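Local coordinates for protein SPI-1 type 3 secretion system secretin (Salmonella enterica subsp. enterica serovar Typhimurium, PDB 4G08) that forms a ring-shaped multimer with an apparent central pore in the outer membrane, part of the type III secretion system that injects effector proteins into eukaryotic host cells, at residues A[118-123]-A[129-134]. Sequence-based numbering, arbitrary orientation.
Sequences PLRGDN and YVSGPP
Arg120 and Tyr129 form the antiparallel hydrogen-bonded pair of a β-hairpin at one edge of the three-stranded sheet in the second periplasmic domain of this secretin. Two backbone bonds join them: Arg120 N to Tyr129 O and Tyr129 N to Arg120 O, each 2.8 Å. Both side chains rise from the same, solvent-facing side of the sheet. Arg120 sets out with CG anti to its carbonyl carbon (chi1 -71°), then bends at chi2 and chi3, which folds the guanidinium back over the neighbouring strand. There Tyr129 CB sits over one guanidinium face, 3.8 Å from Arg120 NH2, while the ring extends away from it. Arg120 NH1 donates to Ser131 OG nearly in the guanidinium plane, at 3.2 Å and 162°; Asn90 of the next strand also hydrogen-bonds this hydroxyl. A water bridges NH2 and Ser131 OG, a second link that should restrain the group's rotation. On the other side of the sheet, Leu119 and Val130 lie alongside each other, CD1 to CG2 4.1 Å, with Leu119 also packing against helix 100-109. Where the chains draw apart, another water replaces direct pairing: it donates to Pro118 O at 2.6 Å and accepts from Ser131 N and Arg120 NH1.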
loop_
_atom_site.group_PDB
_atom_site.type_symbol
_atom_site.label_atom_id
_atom_site.label_comp_id
_atom_site.label_asym_id
_atom_site.label_seq_id
_atom_site.Cartn_x
_atom_site.Cartn_y
_atom_site.Cartn_z
ATOM N N PRO A 118 -4.292 1.438 -8.045
ATOM C CA PRO A 118 -3.989 1.160 -9.434
ATOM C C PRO A 118 -3.315 2.332 -10.125
ATOM O O PRO A 118 -3.400 3.468 -9.661
ATOM C CB PRO A 118 -5.368 0.909 -10.043
ATOM C CG PRO A 118 -6.280 1.744 -9.227
ATOM C CD PRO A 118 -5.735 1.652 -7.832
ATOM N N LEU A 119 -2.596 2.031 -11.197
ATOM C CA LEU A 119 -2.011 3.053 -12.047
ATOM C C LEU A 119 -3.101 3.628 -12.930
ATOM O O LEU A 119 -3.912 2.885 -13.479
ATOM C CB LEU A 119 -0.938 2.428 -12.932
ATOM C CG LEU A 119 0.453 2.336 -12.322
ATOM C CD1 LEU A 119 0.403 1.858 -10.886
ATOM C CD2 LEU A 119 1.334 1.428 -13.156
ATOM N N ARG A 120 -3.162 4.948 -13.012
ATOM C CA ARG A 120 -4.215 5.607 -13.769
ATOM C C ARG A 120 -3.597 6.429 -14.877
ATOM O O ARG A 120 -2.965 7.453 -14.625
ATOM C CB ARG A 120 -5.039 6.512 -12.857
ATOM C CG ARG A 120 -5.910 5.746 -11.881
ATOM C CD ARG A 120 -5.741 6.261 -10.469
ATOM N NE ARG A 120 -5.901 7.705 -10.408
ATOM C CZ ARG A 120 -5.283 8.475 -9.528
ATOM N NH1 ARG A 120 -4.465 7.928 -8.642
ATOM N NH2 ARG A 120 -5.513 9.779 -9.509
ATOM N N GLY A 121 -3.813 6.002 -16.113
ATOM C CA GLY A 121 -3.172 6.655 -17.240
ATOM C C GLY A 121 -3.900 6.382 -18.531
ATOM O O GLY A 121 -5.055 5.957 -18.525
ATOM N N ASP A 122 -3.250 6.681 -19.646
ATOM C CA ASP A 122 -3.770 6.258 -20.934
ATOM C C ASP A 122 -2.676 6.202 -21.973
ATOM O O ASP A 122 -1.591 6.750 -21.788
ATOM C CB ASP A 122 -4.888 7.181 -21.412
ATOM C CG ASP A 122 -4.423 8.607 -21.605
ATOM O OD1 ASP A 122 -3.924 9.191 -20.616
ATOM O OD2 ASP A 122 -4.862 9.233 -22.595
ATOM N N ASN A 123 -2.962 5.500 -23.060
ATOM C CA ASN A 123 -1.918 5.161 -24.000
ATOM C C ASN A 123 -1.580 6.328 -24.893
ATOM O O ASN A 123 -0.838 6.172 -25.858
ATOM C CB ASN A 123 -2.316 3.978 -24.859
ATOM C CG ASN A 123 -3.740 4.063 -25.326
ATOM O OD1 ASN A 123 -4.149 5.070 -25.905
ATOM N ND2 ASN A 123 -4.548 3.090 -24.925
ATOM N N TYR A 129 -0.889 8.525 -13.145
ATOM C CA TYR A 129 -0.999 8.855 -11.726
ATOM C C TYR A 129 -1.100 7.608 -10.885
ATOM O O TYR A 129 -1.546 6.560 -11.338
ATOM C CB TYR A 129 -2.219 9.725 -11.433
ATOM C CG TYR A 129 -2.315 10.950 -12.287
ATOM C CD1 TYR A 129 -1.501 12.045 -12.061
ATOM C CD2 TYR A 129 -3.261 11.030 -13.286
ATOM C CE1 TYR A 129 -1.562 13.156 -12.875
ATOM C CE2 TYR A 129 -3.377 12.156 -14.062
ATOM C CZ TYR A 129 -2.491 13.196 -13.886
ATOM O OH TYR A 129 -2.483 14.248 -14.781
ATOM N N VAL A 130 -0.632 7.730 -9.659
ATOM C CA VAL A 130 -0.782 6.668 -8.696
ATOM C C VAL A 130 -0.862 7.289 -7.318
ATOM O O VAL A 130 -0.250 8.327 -7.058
ATOM C CB VAL A 130 0.386 5.672 -8.760
ATOM C CG1 VAL A 130 1.702 6.377 -8.501
ATOM C CG2 VAL A 130 0.164 4.529 -7.777
ATOM N N SER A 131 -1.792 6.774 -6.524
ATOM C CA SER A 131 -2.043 7.310 -5.200
ATOM C C SER A 131 -2.194 6.153 -4.227
ATOM O O SER A 131 -2.938 5.196 -4.481
ATOM C CB SER A 131 -3.312 8.165 -5.197
ATOM O OG SER A 131 -3.190 9.275 -6.073
ATOM N N GLY A 132 -1.388 6.170 -3.179
ATOM C CA GLY A 132 -1.408 5.090 -2.217
ATOM C C GLY A 132 -0.371 5.265 -1.143
ATOM O O GLY A 132 0.190 6.346 -0.978
ATOM N N PRO A 133 -0.080 4.181 -0.431
ATOM C CA PRO A 133 0.873 4.247 0.662
ATOM C C PRO A 133 2.230 4.698 0.165
ATOM O O PRO A 133 2.684 4.254 -0.884
ATOM C CB PRO A 133 0.953 2.805 1.157
ATOM C CG PRO A 133 -0.294 2.156 0.701
ATOM C CD PRO A 133 -0.813 2.907 -0.480
ATOM N N PRO A 134 2.922 5.510 0.962
ATOM C CA PRO A 134 4.200 6.030 0.533
ATOM C C PRO A 134 5.189 4.947 0.117
ATOM O O PRO A 134 5.807 5.042 -0.942
ATOM C CB PRO A 134 4.692 6.766 1.772
ATOM C CG PRO A 134 3.445 7.268 2.405
ATOM C CD PRO A 134 2.373 6.262 2.101
HETATM O O HOH W 1 -3.776 5.173 -7.731
HETATM O O HOH W 2 -4.380 11.629 -7.794
#